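Local coordinates for protein glucosidase (Croceicoccus marinus, PDB 5Z3K) that probably hydrolyses O-glycosidic bonds as a beta-glucosidase of glycoside hydrolase family 39, built from a TIM barrel and an attached beta-sheet domain, at residues F334-Q339 and V475-I480; V441-D446 and G451-S456; M291-V296 and T344-I349; N355-L360 and T419-Y424. All coordinates share one frame; numbering follows the deposited sequence.

Two of the four contacts join the TIM barrel to the beta domain beside it, and two lie within that domain. Contact 1 is buried and apolar, a helix laid on a strand; contact 3 joins the same domains from a barrel loop nearer the surface, with an ion pair and a water instead of leucines. Contacts 2 and 4 are partly buried: contact 2 is a hairpin at the outermost strand of the sheet, held by backbone bonds and a salt bridge, and contact 4 brings two aromatic rings together. All four reach one sheet, in which strands 474-482 and 438-446 are neighbours, and Glu-476 ties contact 1 to Arg-444 of contact 2 and Tyr-424 of contact 4.

Contact 1. Residues F334-Q339 and V475-I480; sequences FQLVGQ and VELIEI
Leu-336 and Leu-477 carry most of this contact, in which helix 329-341, the helix that follows the last barrel strand of the TIM barrel, lies against strand 474-482 of the neighbouring beta domain. The local axes pass 8.9 Å apart at 42°, and no hydrogen bond crosses between the two segments, so the join rests on apolar surface. Leu-336 has its CG beside the backbone N (chi1 -54°), which directs CG to the strand, so that both methyls reach it. CD1 settles on Leu-477 CB at 3.8 Å and also reaches Val-475 CG1 at 4.3 Å, while CD2 meets Leu-477 CD2 at 3.9 Å. Leu-336 thus spans two residues that point to the same side of the strand, and the two leucine side chains meet at a slant. Tyr-443 of the next strand also touches both leucines, and Leu-373 of the strand on the other side touches Leu-336 and Val-475, which extends the apolar layer across three strands. One turn along the helix, Gln-339 reaches over Leu-477 with an extended chain. Its amide nitrogen is engaged elsewhere, donating to the backbone oxygen of Asn-48, and this bond probably helps to fix the turn of the amide group. The carbonyl end is left beside the leucine, where Gln-339 OE1 lies 3.6 Å from the methyl Leu-477 CD2, the two side chains crossing at about a right angle.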
loop_
_atom_site.group_PDB
_atom_site.type_symbol
_atom_site.label_atom_id
_atom_site.label_comp_id
_atom_site.label_asym_id
_atom_site.label_seq_id
_atom_site.Cartn_x
_atom_site.Cartn_y
_atom_site.Cartn_z
ATOM N N PHE A 334 -11.240 -0.143 -3.920
ATOM C CA PHE A 334 -10.215 0.619 -3.212
ATOM C C PHE A 334 -10.833 1.560 -2.184
ATOM O O PHE A 334 -10.353 1.646 -1.046
ATOM C CB PHE A 334 -9.364 1.389 -4.219
ATOM C CG PHE A 334 -8.234 2.176 -3.596
ATOM C CD1 PHE A 334 -7.043 1.553 -3.240
ATOM C CD2 PHE A 334 -8.360 3.542 -3.383
ATOM C CE1 PHE A 334 -5.995 2.280 -2.682
ATOM C CE2 PHE A 334 -7.315 4.281 -2.823
ATOM C CZ PHE A 334 -6.135 3.646 -2.467
ATOM N N GLN A 335 -11.920 2.255 -2.552
ATOM C CA GLN A 335 -12.581 3.150 -1.611
ATOM C C GLN A 335 -13.273 2.379 -0.491
ATOM O O GLN A 335 -13.178 2.766 0.678
ATOM C CB GLN A 335 -13.589 4.036 -2.345
ATOM C CG GLN A 335 -12.944 5.037 -3.312
ATOM C CD GLN A 335 -13.978 5.734 -4.179
ATOM O OE1 GLN A 335 -14.590 6.717 -3.764
ATOM N NE2 GLN A 335 -14.186 5.218 -5.378
ATOM N N LEU A 336 -13.997 1.303 -0.820
ATOM C CA LEU A 336 -14.718 0.578 0.226
ATOM C C LEU A 336 -13.751 -0.060 1.221
ATOM O O LEU A 336 -14.038 -0.115 2.425
ATOM C CB LEU A 336 -15.616 -0.489 -0.385
ATOM C CG LEU A 336 -16.614 -0.050 -1.458
ATOM C CD1 LEU A 336 -17.515 -1.223 -1.771
ATOM C CD2 LEU A 336 -17.415 1.164 -1.027
ATOM N N VAL A 337 -12.609 -0.555 0.734
ATOM C CA VAL A 337 -11.580 -1.076 1.636
ATOM C C VAL A 337 -11.090 0.020 2.577
ATOM O O VAL A 337 -11.061 -0.149 3.801
ATOM C CB VAL A 337 -10.407 -1.678 0.835
ATOM C CG1 VAL A 337 -9.202 -1.848 1.729
ATOM C CG2 VAL A 337 -10.798 -3.004 0.187
ATOM N N GLY A 338 -10.676 1.156 2.018
ATOM C CA GLY A 338 -10.136 2.210 2.857
ATOM C C GLY A 338 -11.126 2.703 3.891
ATOM O O GLY A 338 -10.754 3.006 5.027
ATOM N N GLN A 339 -12.405 2.800 3.509
ATOM C CA GLN A 339 -13.409 3.235 4.463
ATOM C C GLN A 339 -13.538 2.238 5.605
ATOM O O GLN A 339 -13.734 2.629 6.762
ATOM C CB GLN A 339 -14.745 3.445 3.756
ATOM C CG GLN A 339 -14.695 4.660 2.823
ATOM C CD GLN A 339 -15.753 4.626 1.748
ATOM O OE1 GLN A 339 -16.650 3.787 1.761
ATOM N NE2 GLN A 339 -15.647 5.547 0.794
ATOM N N VAL A 475 -17.502 -7.216 -4.518
ATOM C CA VAL A 475 -17.132 -6.601 -3.250
ATOM C C VAL A 475 -18.320 -5.789 -2.751
ATOM O O VAL A 475 -18.920 -5.023 -3.516
ATOM C CB VAL A 475 -15.880 -5.702 -3.393
ATOM C CG1 VAL A 475 -15.513 -5.063 -2.052
ATOM C CG2 VAL A 475 -14.702 -6.512 -3.943
ATOM N N GLU A 476 -18.707 -6.013 -1.500
ATOM C CA GLU A 476 -19.838 -5.295 -0.929
ATOM C C GLU A 476 -19.566 -4.683 0.443
ATOM O O GLU A 476 -19.011 -5.332 1.329
ATOM C CB GLU A 476 -21.063 -6.213 -0.852
ATOM C CG GLU A 476 -22.361 -5.488 -0.538
ATOM C CD GLU A 476 -23.546 -6.065 -1.288
ATOM O OE1 GLU A 476 -24.300 -6.861 -0.689
ATOM O OE2 GLU A 476 -23.722 -5.725 -2.476
ATOM N N LEU A 477 -19.965 -3.427 0.603
ATOM C CA LEU A 477 -19.836 -2.725 1.875
ATOM C C LEU A 477 -21.235 -2.491 2.404
ATOM O O LEU A 477 -22.061 -1.885 1.719
ATOM C CB LEU A 477 -19.101 -1.390 1.729
ATOM C CG LEU A 477 -19.017 -0.555 3.009
ATOM C CD1 LEU A 477 -18.168 -1.281 4.043
ATOM C CD2 LEU A 477 -18.408 0.828 2.708
ATOM N N ILE A 478 -21.503 -2.988 3.598
ATOM C CA ILE A 478 -22.753 -2.734 4.293
ATOM C C ILE A 478 -22.457 -1.702 5.357
ATOM O O ILE A 478 -21.577 -1.910 6.200
ATOM C CB ILE A 478 -23.327 -4.013 4.924
ATOM C CG1 ILE A 478 -23.496 -5.107 3.868
ATOM C CG2 ILE A 478 -24.624 -3.693 5.682
ATOM C CD1 ILE A 478 -24.317 -4.681 2.658
ATOM N N GLU A 479 -23.192 -0.599 5.333
ATOM C CA GLU A 479 -22.990 0.487 6.278
ATOM C C GLU A 479 -24.263 0.663 7.091
ATOM O O GLU A 479 -25.332 0.900 6.520
ATOM C CB GLU A 479 -22.636 1.781 5.543
ATOM C CG GLU A 479 -22.005 2.812 6.430
ATOM C CD GLU A 479 -21.276 3.863 5.623
ATOM O OE1 GLU A 479 -20.074 3.675 5.318
ATOM O OE2 GLU A 479 -21.934 4.861 5.271
ATOM N N ILE A 480 -24.151 0.549 8.412
ATOM C CA ILE A 480 -25.278 0.748 9.325
ATOM C C ILE A 480 -25.000 1.976 10.179
ATOM O O ILE A 480 -23.935 2.078 10.798
ATOM C CB ILE A 480 -25.518 -0.487 10.209
ATOM C CG1 ILE A 480 -25.629 -1.732 9.340
ATOM C CG2 ILE A 480 -26.793 -0.317 11.029
ATOM C CD1 ILE A 480 -25.509 -2.986 10.107
#

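Contact 2. Residues V441-D446 and G451-S456; sequences VRYRAD and GEMLDS
Strands 441-446 and 452-456 pair antiparallel as arms of a beta hairpin at the edge of the nine-stranded sheet, their local axes 4.4 Å apart and directed at 136°, with Gly-451 at the corner before the second. The straightest backbone bond, Leu-454 N to Arg-442 O at 2.7 Å, is joined by Arg-444 N to Glu-452 O, while Gly-451 N bends in to Arg-444 O near the turn. The phi of Gly-451 is positive, and a side chain there would run into the preceding carbonyl oxygen. Paired with Tyr-443, the selenomethionine Met-453 also reaches Val-441 on the same face: its CB packs on Tyr-443 CE2 at 3.8 Å, and its CG presses on Val-441 CG1 at 3.4 Å, closer than usual for two carbons. The other face is charged. Arg-442 bends at chi3 (84°) and grips Asp-455 side-on, NE donating to OD1 at 3.0 Å and NH2 to OD2, while Leu-454 CB lies over the rim of one guanidinium face. The neighbouring strand adds a second anion, Glu-476, which makes salt bridges with Arg-442 NH1 and Arg-444 NE and probably eases the closeness of the two arginines. Arg-444 is further held by Asp-446, within its own strand. In the grip on Asp-455 the two groups are not coplanar: Arg-442 NH2 reaches OD2 at 2.8 Å, with that oxygen in the guanidinium plane but the nitrogen above the carboxylate plane.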
loop_
_atom_site.group_PDB
_atom_site.type_symbol
_atom_site.label_atom_id
_atom_site.label_comp_id
_atom_site.label_asym_id
_atom_site.label_seq_id
_atom_site.Cartn_x
_atom_site.Cartn_y
_atom_site.Cartn_z
ATOM N N VAL A 441 -27.239 0.981 4.471
ATOM C CA VAL A 441 -26.855 1.323 3.107
ATOM C C VAL A 441 -25.896 0.259 2.586
ATOM O O VAL A 441 -25.085 -0.292 3.339
ATOM C CB VAL A 441 -26.210 2.726 3.047
ATOM C CG1 VAL A 441 -25.810 3.065 1.636
ATOM C CG2 VAL A 441 -27.166 3.773 3.586
ATOM N N ARG A 442 -25.980 -0.028 1.286
ATOM C CA ARG A 442 -25.135 -1.039 0.662
ATOM C C ARG A 442 -24.455 -0.458 -0.574
ATOM O O ARG A 442 -25.123 0.152 -1.413
ATOM C CB ARG A 442 -25.971 -2.266 0.290
ATOM C CG ARG A 442 -25.348 -3.200 -0.732
ATOM C CD ARG A 442 -26.226 -4.460 -0.918
ATOM N NE ARG A 442 -27.325 -4.274 -1.865
ATOM C CZ ARG A 442 -27.321 -4.706 -3.127
ATOM N NH1 ARG A 442 -26.264 -5.346 -3.618
ATOM N NH2 ARG A 442 -28.380 -4.498 -3.900
ATOM N N TYR A 443 -23.129 -0.655 -0.676
ATOM C CA TYR A 443 -22.318 -0.254 -1.823
ATOM C C TYR A 443 -21.691 -1.487 -2.466
ATOM O O TYR A 443 -21.307 -2.435 -1.775
ATOM C CB TYR A 443 -21.187 0.721 -1.426
ATOM C CG TYR A 443 -21.631 1.900 -0.602
ATOM C CD1 TYR A 443 -21.813 1.782 0.769
ATOM C CD2 TYR A 443 -21.844 3.143 -1.188
ATOM C CE1 TYR A 443 -22.217 2.863 1.533
ATOM C CE2 TYR A 443 -22.249 4.226 -0.432
ATOM C CZ TYR A 443 -22.430 4.079 0.926
ATOM O OH TYR A 443 -22.829 5.144 1.682
ATOM N N ARG A 444 -21.547 -1.454 -3.795
ATOM C CA ARG A 444 -21.148 -2.634 -4.555
ATOM C C ARG A 444 -20.095 -2.294 -5.598
ATOM O O ARG A 444 -20.245 -1.322 -6.339
ATOM C CB ARG A 444 -22.369 -3.246 -5.262
ATOM C CG ARG A 444 -22.052 -4.324 -6.266
ATOM C CD ARG A 444 -21.558 -5.592 -5.568
ATOM N NE ARG A 444 -22.580 -6.173 -4.698
ATOM C CZ ARG A 444 -23.432 -7.124 -5.075
ATOM N NH1 ARG A 444 -23.396 -7.602 -6.312
ATOM N NH2 ARG A 444 -24.317 -7.607 -4.207
ATOM N N ALA A 445 -19.047 -3.114 -5.684
ATOM C CA ALA A 445 -18.079 -3.026 -6.777
ATOM C C ALA A 445 -17.990 -4.400 -7.421
ATOM O O ALA A 445 -17.577 -5.366 -6.777
ATOM C CB ALA A 445 -16.709 -2.552 -6.287
ATOM N N ASP A 446 -18.422 -4.503 -8.673
ATOM C CA ASP A 446 -18.398 -5.785 -9.366
ATOM C C ASP A 446 -18.441 -5.501 -10.868
ATOM O O ASP A 446 -18.158 -4.378 -11.301
ATOM C CB ASP A 446 -19.533 -6.700 -8.858
ATOM C CG ASP A 446 -20.924 -6.180 -9.186
ATOM O OD1 ASP A 446 -21.063 -5.203 -9.953
ATOM O OD2 ASP A 446 -21.902 -6.781 -8.686
ATOM N N GLY A 451 -18.612 0.733 -7.063
ATOM C CA GLY A 451 -18.574 1.175 -5.684
ATOM C C GLY A 451 -19.696 2.095 -5.252
ATOM O O GLY A 451 -19.699 2.524 -4.089
ATOM N N GLU A 452 -20.653 2.407 -6.136
ATOM C CA GLU A 452 -21.747 3.290 -5.768
ATOM C C GLU A 452 -22.754 2.557 -4.888
ATOM O O GLU A 452 -22.758 1.321 -4.788
ATOM C CB GLU A 452 -22.461 3.852 -7.013
ATOM C CG GLU A 452 -23.357 2.840 -7.772
ATOM C CD GLU A 452 -22.589 2.059 -8.834
ATOM O OE1 GLU A 452 -21.350 1.959 -8.713
ATOM O OE2 GLU A 452 -23.215 1.546 -9.792
HETATM N N MSE A 453 -23.610 3.349 -4.244
HETATM C CA MSE A 453 -24.677 2.830 -3.391
HETATM C C MSE A 453 -25.715 2.109 -4.229
HETATM O O MSE A 453 -26.140 2.619 -5.266
HETATM C CB MSE A 453 -25.341 3.957 -2.610
HETATM C CG MSE A 453 -26.440 3.487 -1.682
HETATM SE SE MSE A 453 -27.488 4.974 -0.980
HETATM C CE MSE A 453 -26.087 6.063 -0.177
ATOM N N LEU A 454 -26.135 0.927 -3.788
ATOM C CA LEU A 454 -27.142 0.179 -4.535
ATOM C C LEU A 454 -28.541 0.325 -3.963
ATOM O O LEU A 454 -29.511 0.456 -4.726
ATOM C CB LEU A 454 -26.770 -1.303 -4.595
ATOM C CG LEU A 454 -25.545 -1.652 -5.445
ATOM C CD1 LEU A 454 -25.740 -3.007 -6.093
ATOM C CD2 LEU A 454 -25.255 -0.584 -6.503
ATOM N N ASP A 455 -28.669 0.322 -2.641
ATOM C CA ASP A 455 -29.968 0.468 -2.003
ATOM C C ASP A 455 -29.753 0.896 -0.562
ATOM O O ASP A 455 -28.623 0.955 -0.066
ATOM C CB ASP A 455 -30.797 -0.823 -2.069
ATOM C CG ASP A 455 -29.983 -2.064 -1.784
ATOM O OD1 ASP A 455 -29.041 -1.983 -0.974
ATOM O OD2 ASP A 455 -30.297 -3.128 -2.369
ATOM N N SER A 456 -30.864 1.184 0.106
ATOM C CA SER A 456 -30.845 1.640 1.484
ATOM C C SER A 456 -32.265 1.615 2.021
ATOM O O SER A 456 -33.238 1.722 1.266
ATOM C CB SER A 456 -30.262 3.044 1.614
ATOM O OG SER A 456 -31.187 3.998 1.150
#

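Contact 3. Residues M291-V296 and T344-I349; sequences MQDSEV and TERLAI
Arg-346 leaves its strand with CG opposite the backbone N (chi1 -175°) and stays extended as far as NE, which carries its guanidinium across to Asp-293, whose own CG is swung beside its backbone N (chi1 -62°). The grip is end-on: NH1 of Arg-346 gives a nearly straight bond to Asp-293 OD1 at 2.7 Å, and NH2 reaches OD2 at 2.8 Å on that oxygen's syn lone pair. With the planes only 23° apart, carboxylate and guanidinium are nearly coplanar, meeting edge to edge. Gln-292 CG comes over one guanidinium face, 3.7 Å from Arg-346 NH1. This pair bridges the two domains, since Asp-293 sits in the loop after TIM-barrel helix 277-291 and Arg-346 on strand 345-350 of the beta domain. A methionine in place of Arg-346 would probably leave the Asp-293 carboxylate without its cationic mate across the junction and free it to turn. A water adds a second link, donating to Gln-292 OE1 at 2.6 Å and accepting from Arg-346 NH1 at 3.2 Å; the same Gln-292 oxygen also takes the backbone N-H of Arg-21. Beyond the ion pair the loop folds into an ST turn, Ser-294 OG accepting from Val-296 N at 3.0 Å.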
loop_
_atom_site.group_PDB
_atom_site.type_symbol
_atom_site.label_atom_id
_atom_site.label_comp_id
_atom_site.label_asym_id
_atom_site.label_seq_id
_atom_site.Cartn_x
_atom_site.Cartn_y
_atom_site.Cartn_z
HETATM N N MSE A 291 -4.583 -9.402 5.058
HETATM C CA MSE A 291 -3.340 -8.875 5.614
HETATM C C MSE A 291 -3.603 -8.061 6.877
HETATM O O MSE A 291 -2.669 -7.696 7.578
HETATM C CB MSE A 291 -2.585 -8.031 4.577
HETATM C CG MSE A 291 -3.183 -6.659 4.346
HETATM SE SE MSE A 291 -2.011 -5.590 3.213
HETATM C CE MSE A 291 -2.274 -6.487 1.505
ATOM N N GLN A 292 -4.876 -7.774 7.177
ATOM C CA GLN A 292 -5.186 -7.106 8.439
ATOM C C GLN A 292 -4.746 -7.949 9.630
ATOM O O GLN A 292 -4.422 -7.408 10.693
ATOM C CB GLN A 292 -6.684 -6.791 8.513
ATOM C CG GLN A 292 -7.168 -6.155 9.827
ATOM C CD GLN A 292 -6.770 -4.691 10.015
ATOM O OE1 GLN A 292 -6.857 -4.160 11.126
ATOM N NE2 GLN A 292 -6.341 -4.030 8.936
ATOM N N ASP A 293 -4.716 -9.269 9.460
ATOM C CA ASP A 293 -4.211 -10.217 10.449
ATOM C C ASP A 293 -2.896 -10.789 9.911
ATOM O O ASP A 293 -2.862 -11.854 9.294
ATOM C CB ASP A 293 -5.243 -11.313 10.700
ATOM C CG ASP A 293 -6.536 -10.771 11.254
ATOM O OD1 ASP A 293 -6.457 -9.982 12.220
ATOM O OD2 ASP A 293 -7.619 -11.119 10.716
ATOM N N SER A 294 -1.806 -10.059 10.119
ATOM C CA SER A 294 -0.541 -10.456 9.499
ATOM C C SER A 294 0.592 -9.686 10.157
ATOM O O SER A 294 0.369 -8.799 10.983
ATOM C CB SER A 294 -0.547 -10.188 7.993
ATOM O OG SER A 294 -0.299 -8.811 7.747
ATOM N N GLU A 295 1.819 -10.014 9.754
ATOM C CA GLU A 295 2.982 -9.274 10.217
ATOM C C GLU A 295 3.194 -7.965 9.462
ATOM O O GLU A 295 4.143 -7.243 9.777
ATOM C CB GLU A 295 4.235 -10.153 10.115
ATOM C CG GLU A 295 4.122 -11.450 10.934
ATOM C CD GLU A 295 3.944 -11.198 12.422
ATOM O OE1 GLU A 295 4.433 -10.165 12.921
ATOM O OE2 GLU A 295 3.340 -12.053 13.103
ATOM N N VAL A 296 2.333 -7.631 8.492
ATOM C CA VAL A 296 2.426 -6.336 7.829
ATOM C C VAL A 296 2.042 -5.235 8.810
ATOM O O VAL A 296 0.964 -5.265 9.421
ATOM C CB VAL A 296 1.526 -6.293 6.581
ATOM C CG1 VAL A 296 1.595 -4.917 5.922
ATOM C CG2 VAL A 296 1.915 -7.390 5.594
ATOM N N THR A 344 -12.133 2.546 13.719
ATOM C CA THR A 344 -11.121 2.432 14.754
ATOM C C THR A 344 -11.289 1.210 15.621
ATOM O O THR A 344 -10.293 0.667 16.097
ATOM C CB THR A 344 -11.112 3.671 15.649
ATOM O OG1 THR A 344 -12.419 3.878 16.175
ATOM C CG2 THR A 344 -10.685 4.895 14.838
ATOM N N GLU A 345 -12.516 0.773 15.836
ATOM C CA GLU A 345 -12.784 -0.383 16.678
ATOM C C GLU A 345 -13.183 -1.534 15.766
ATOM O O GLU A 345 -14.225 -1.482 15.111
ATOM C CB GLU A 345 -13.853 -0.042 17.710
ATOM C CG GLU A 345 -13.342 1.009 18.699
ATOM C CD GLU A 345 -14.340 1.375 19.778
ATOM O OE1 GLU A 345 -13.924 2.025 20.760
ATOM O OE2 GLU A 345 -15.532 1.024 19.646
ATOM N N ARG A 346 -12.334 -2.557 15.697
ATOM C CA ARG A 346 -12.674 -3.725 14.904
ATOM C C ARG A 346 -13.738 -4.534 15.630
ATOM O O ARG A 346 -13.702 -4.673 16.854
ATOM C CB ARG A 346 -11.434 -4.585 14.656
ATOM C CG ARG A 346 -11.684 -5.767 13.737
ATOM C CD ARG A 346 -10.367 -6.315 13.252
ATOM N NE ARG A 346 -10.513 -7.551 12.496
ATOM C CZ ARG A 346 -9.517 -8.398 12.290
ATOM N NH1 ARG A 346 -8.312 -8.135 12.791
ATOM N NH2 ARG A 346 -9.720 -9.503 11.591
ATOM N N LEU A 347 -14.696 -5.049 14.864
ATOM C CA LEU A 347 -15.806 -5.835 15.380
ATOM C C LEU A 347 -15.638 -7.282 14.955
ATOM O O LEU A 347 -15.031 -7.566 13.924
ATOM C CB LEU A 347 -17.145 -5.292 14.855
ATOM C CG LEU A 347 -17.500 -3.879 15.317
ATOM C CD1 LEU A 347 -18.744 -3.356 14.586
ATOM C CD2 LEU A 347 -17.683 -3.817 16.830
ATOM N N ALA A 348 -16.188 -8.200 15.752
ATOM C CA ALA A 348 -16.116 -9.616 15.412
ATOM C C ALA A 348 -17.079 -9.942 14.280
ATOM O O ALA A 348 -18.277 -9.665 14.383
ATOM C CB ALA A 348 -16.456 -10.476 16.631
ATOM N N ILE A 349 -16.566 -10.545 13.203
ATOM C CA ILE A 349 -17.406 -11.135 12.163
ATOM C C ILE A 349 -16.998 -12.596 11.992
ATOM O O ILE A 349 -15.805 -12.919 11.871
ATOM C CB ILE A 349 -17.343 -10.372 10.819
ATOM C CG1 ILE A 349 -18.275 -11.026 9.787
ATOM C CG2 ILE A 349 -15.903 -10.255 10.293
ATOM C CD1 ILE A 349 -18.665 -10.096 8.629
HETATM O O HOH W 1 -7.145 -5.291 13.485
#

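Contact 4. Residues N355-L360 and T419-Y424; sequences NGFAAL and TGYSGY
Phe-357 and Tyr-421 form an edge-to-face aromatic pair: the tyrosine turns its edge to the face of the phenylalanine, with centroids 4.9 Å apart and planes at 65°. The touch is off-centre. Tyr-421 CD2 stands over the side of the Phe-357 ring that is bonded to CB, 3.6 Å from CG, and Tyr-421 CE2 follows at 4.0 Å from the same atom. A first torsion of -167° places the phenylalanine ring opposite its backbone N, with one face to Tyr-421 and the CZ edge to Tyr-424. Tyr-424 meets the far end, its CB lying near the plane of the Phe-357 ring and 4.0 Å from CZ, while its own hydroxyl leads away to Glu-476. An alanine at Phe-357 would remove the whole ring, and is likely to leave the edge of Tyr-421 and the CB of Tyr-424 facing a gap. At the loop end the segments are linked more thinly: a water accepts from Thr-419 N at 2.9 Å and makes at most a weak bond to Asn-355 O. In the beta-domain sheet, strands 345-350 and 6-13 lie between 357-363 and 423-429, so the rings join strands that are not neighbours. Ala-7 of strand 6-13 touches both Phe-357 and Tyr-421, and Ile-374 of strand 369-376 packs on Phe-357 and Tyr-424, while the adjacent Ala-358 turns to barrel helix 277-291.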
loop_
_atom_site.group_PDB
_atom_site.type_symbol
_atom_site.label_atom_id
_atom_site.label_comp_id
_atom_site.label_asym_id
_atom_site.label_seq_id
_atom_site.Cartn_x
_atom_site.Cartn_y
_atom_site.Cartn_z
ATOM N N ASN A 355 -10.482 -19.047 1.764
ATOM C CA ASN A 355 -10.454 -19.405 0.348
ATOM C C ASN A 355 -11.074 -18.333 -0.541
ATOM O O ASN A 355 -11.581 -18.639 -1.625
ATOM C CB ASN A 355 -11.180 -20.720 0.087
ATOM C CG ASN A 355 -11.031 -21.693 1.209
ATOM O OD1 ASN A 355 -11.983 -21.950 1.946
ATOM N ND2 ASN A 355 -9.839 -22.248 1.353
ATOM N N GLY A 356 -11.066 -17.086 -0.095
ATOM C CA GLY A 356 -11.461 -15.982 -0.945
ATOM C C GLY A 356 -12.783 -15.334 -0.588
ATOM O O GLY A 356 -13.118 -14.298 -1.182
ATOM N N PHE A 357 -13.554 -15.894 0.349
ATOM C CA PHE A 357 -14.763 -15.224 0.837
ATOM C C PHE A 357 -14.389 -14.524 2.140
ATOM O O PHE A 357 -14.576 -15.050 3.238
ATOM C CB PHE A 357 -15.941 -16.179 1.012
ATOM C CG PHE A 357 -17.252 -15.464 1.213
ATOM C CD1 PHE A 357 -17.946 -14.949 0.127
ATOM C CD2 PHE A 357 -17.767 -15.269 2.488
ATOM C CE1 PHE A 357 -19.143 -14.264 0.298
ATOM C CE2 PHE A 357 -18.970 -14.589 2.672
ATOM C CZ PHE A 357 -19.658 -14.081 1.576
ATOM N N ALA A 358 -13.858 -13.313 2.003
ATOM C CA ALA A 358 -13.229 -12.592 3.106
ATOM C C ALA A 358 -14.168 -11.519 3.629
ATOM O O ALA A 358 -14.829 -10.835 2.848
ATOM C CB ALA A 358 -11.924 -11.952 2.640
ATOM N N ALA A 359 -14.217 -11.364 4.948
ATOM C CA ALA A 359 -15.113 -10.396 5.550
ATOM C C ALA A 359 -14.419 -9.736 6.731
ATOM O O ALA A 359 -13.588 -10.347 7.411
ATOM C CB ALA A 359 -16.433 -11.057 5.980
ATOM N N LEU A 360 -14.787 -8.478 6.973
ATOM C CA LEU A 360 -14.133 -7.626 7.951
ATOM C C LEU A 360 -15.153 -6.615 8.450
ATOM O O LEU A 360 -15.930 -6.071 7.658
ATOM C CB LEU A 360 -12.917 -6.917 7.326
ATOM C CG LEU A 360 -12.112 -5.935 8.179
ATOM C CD1 LEU A 360 -11.417 -6.630 9.337
ATOM C CD2 LEU A 360 -11.076 -5.194 7.322
ATOM N N THR A 419 -15.265 -21.526 -2.234
ATOM C CA THR A 419 -16.452 -22.306 -1.888
ATOM C C THR A 419 -17.541 -22.146 -2.937
ATOM O O THR A 419 -18.417 -23.010 -3.051
ATOM C CB THR A 419 -16.973 -21.898 -0.504
ATOM O OG1 THR A 419 -15.937 -22.082 0.468
ATOM C CG2 THR A 419 -18.172 -22.740 -0.091
ATOM N N GLY A 420 -17.482 -21.083 -3.728
ATOM C CA GLY A 420 -18.476 -20.867 -4.757
ATOM C C GLY A 420 -19.785 -20.289 -4.278
ATOM O O GLY A 420 -20.807 -20.478 -4.950
ATOM N N TYR A 421 -19.790 -19.578 -3.148
ATOM C CA TYR A 421 -20.989 -18.868 -2.713
ATOM C C TYR A 421 -21.538 -17.980 -3.822
ATOM O O TYR A 421 -20.787 -17.321 -4.549
ATOM C CB TYR A 421 -20.698 -17.993 -1.498
ATOM C CG TYR A 421 -20.285 -18.742 -0.258
ATOM C CD1 TYR A 421 -21.118 -19.698 0.308
ATOM C CD2 TYR A 421 -19.076 -18.466 0.367
ATOM C CE1 TYR A 421 -20.754 -20.372 1.456
ATOM C CE2 TYR A 421 -18.701 -19.140 1.517
ATOM C CZ TYR A 421 -19.544 -20.095 2.048
ATOM O OH TYR A 421 -19.172 -20.754 3.188
ATOM N N SER A 422 -22.859 -17.955 -3.931
ATOM C CA SER A 422 -23.558 -17.039 -4.814
ATOM C C SER A 422 -24.203 -15.894 -4.050
ATOM O O SER A 422 -24.750 -14.978 -4.671
ATOM C CB SER A 422 -24.618 -17.797 -5.617
ATOM O OG SER A 422 -25.637 -18.283 -4.764
ATOM N N GLY A 423 -24.143 -15.920 -2.724
ATOM C CA GLY A 423 -24.716 -14.852 -1.928
ATOM C C GLY A 423 -24.428 -15.089 -0.463
ATOM O O GLY A 423 -23.706 -16.016 -0.088
ATOM N N TYR A 424 -25.004 -14.228 0.369
ATOM C CA TYR A 424 -24.731 -14.255 1.797
ATOM C C TYR A 424 -25.976 -13.804 2.542
ATOM O O TYR A 424 -26.826 -13.085 2.008
ATOM C CB TYR A 424 -23.533 -13.349 2.163
ATOM C CG TYR A 424 -23.849 -11.879 1.993
ATOM C CD1 TYR A 424 -24.426 -11.144 3.027
ATOM C CD2 TYR A 424 -23.615 -11.229 0.780
ATOM C CE1 TYR A 424 -24.751 -9.810 2.863
ATOM C CE2 TYR A 424 -23.924 -9.892 0.618
ATOM C CZ TYR A 424 -24.491 -9.189 1.659
ATOM O OH TYR A 424 -24.815 -7.860 1.494
HETATM O O HOH W 2 -14.929 -19.060 -0.843
#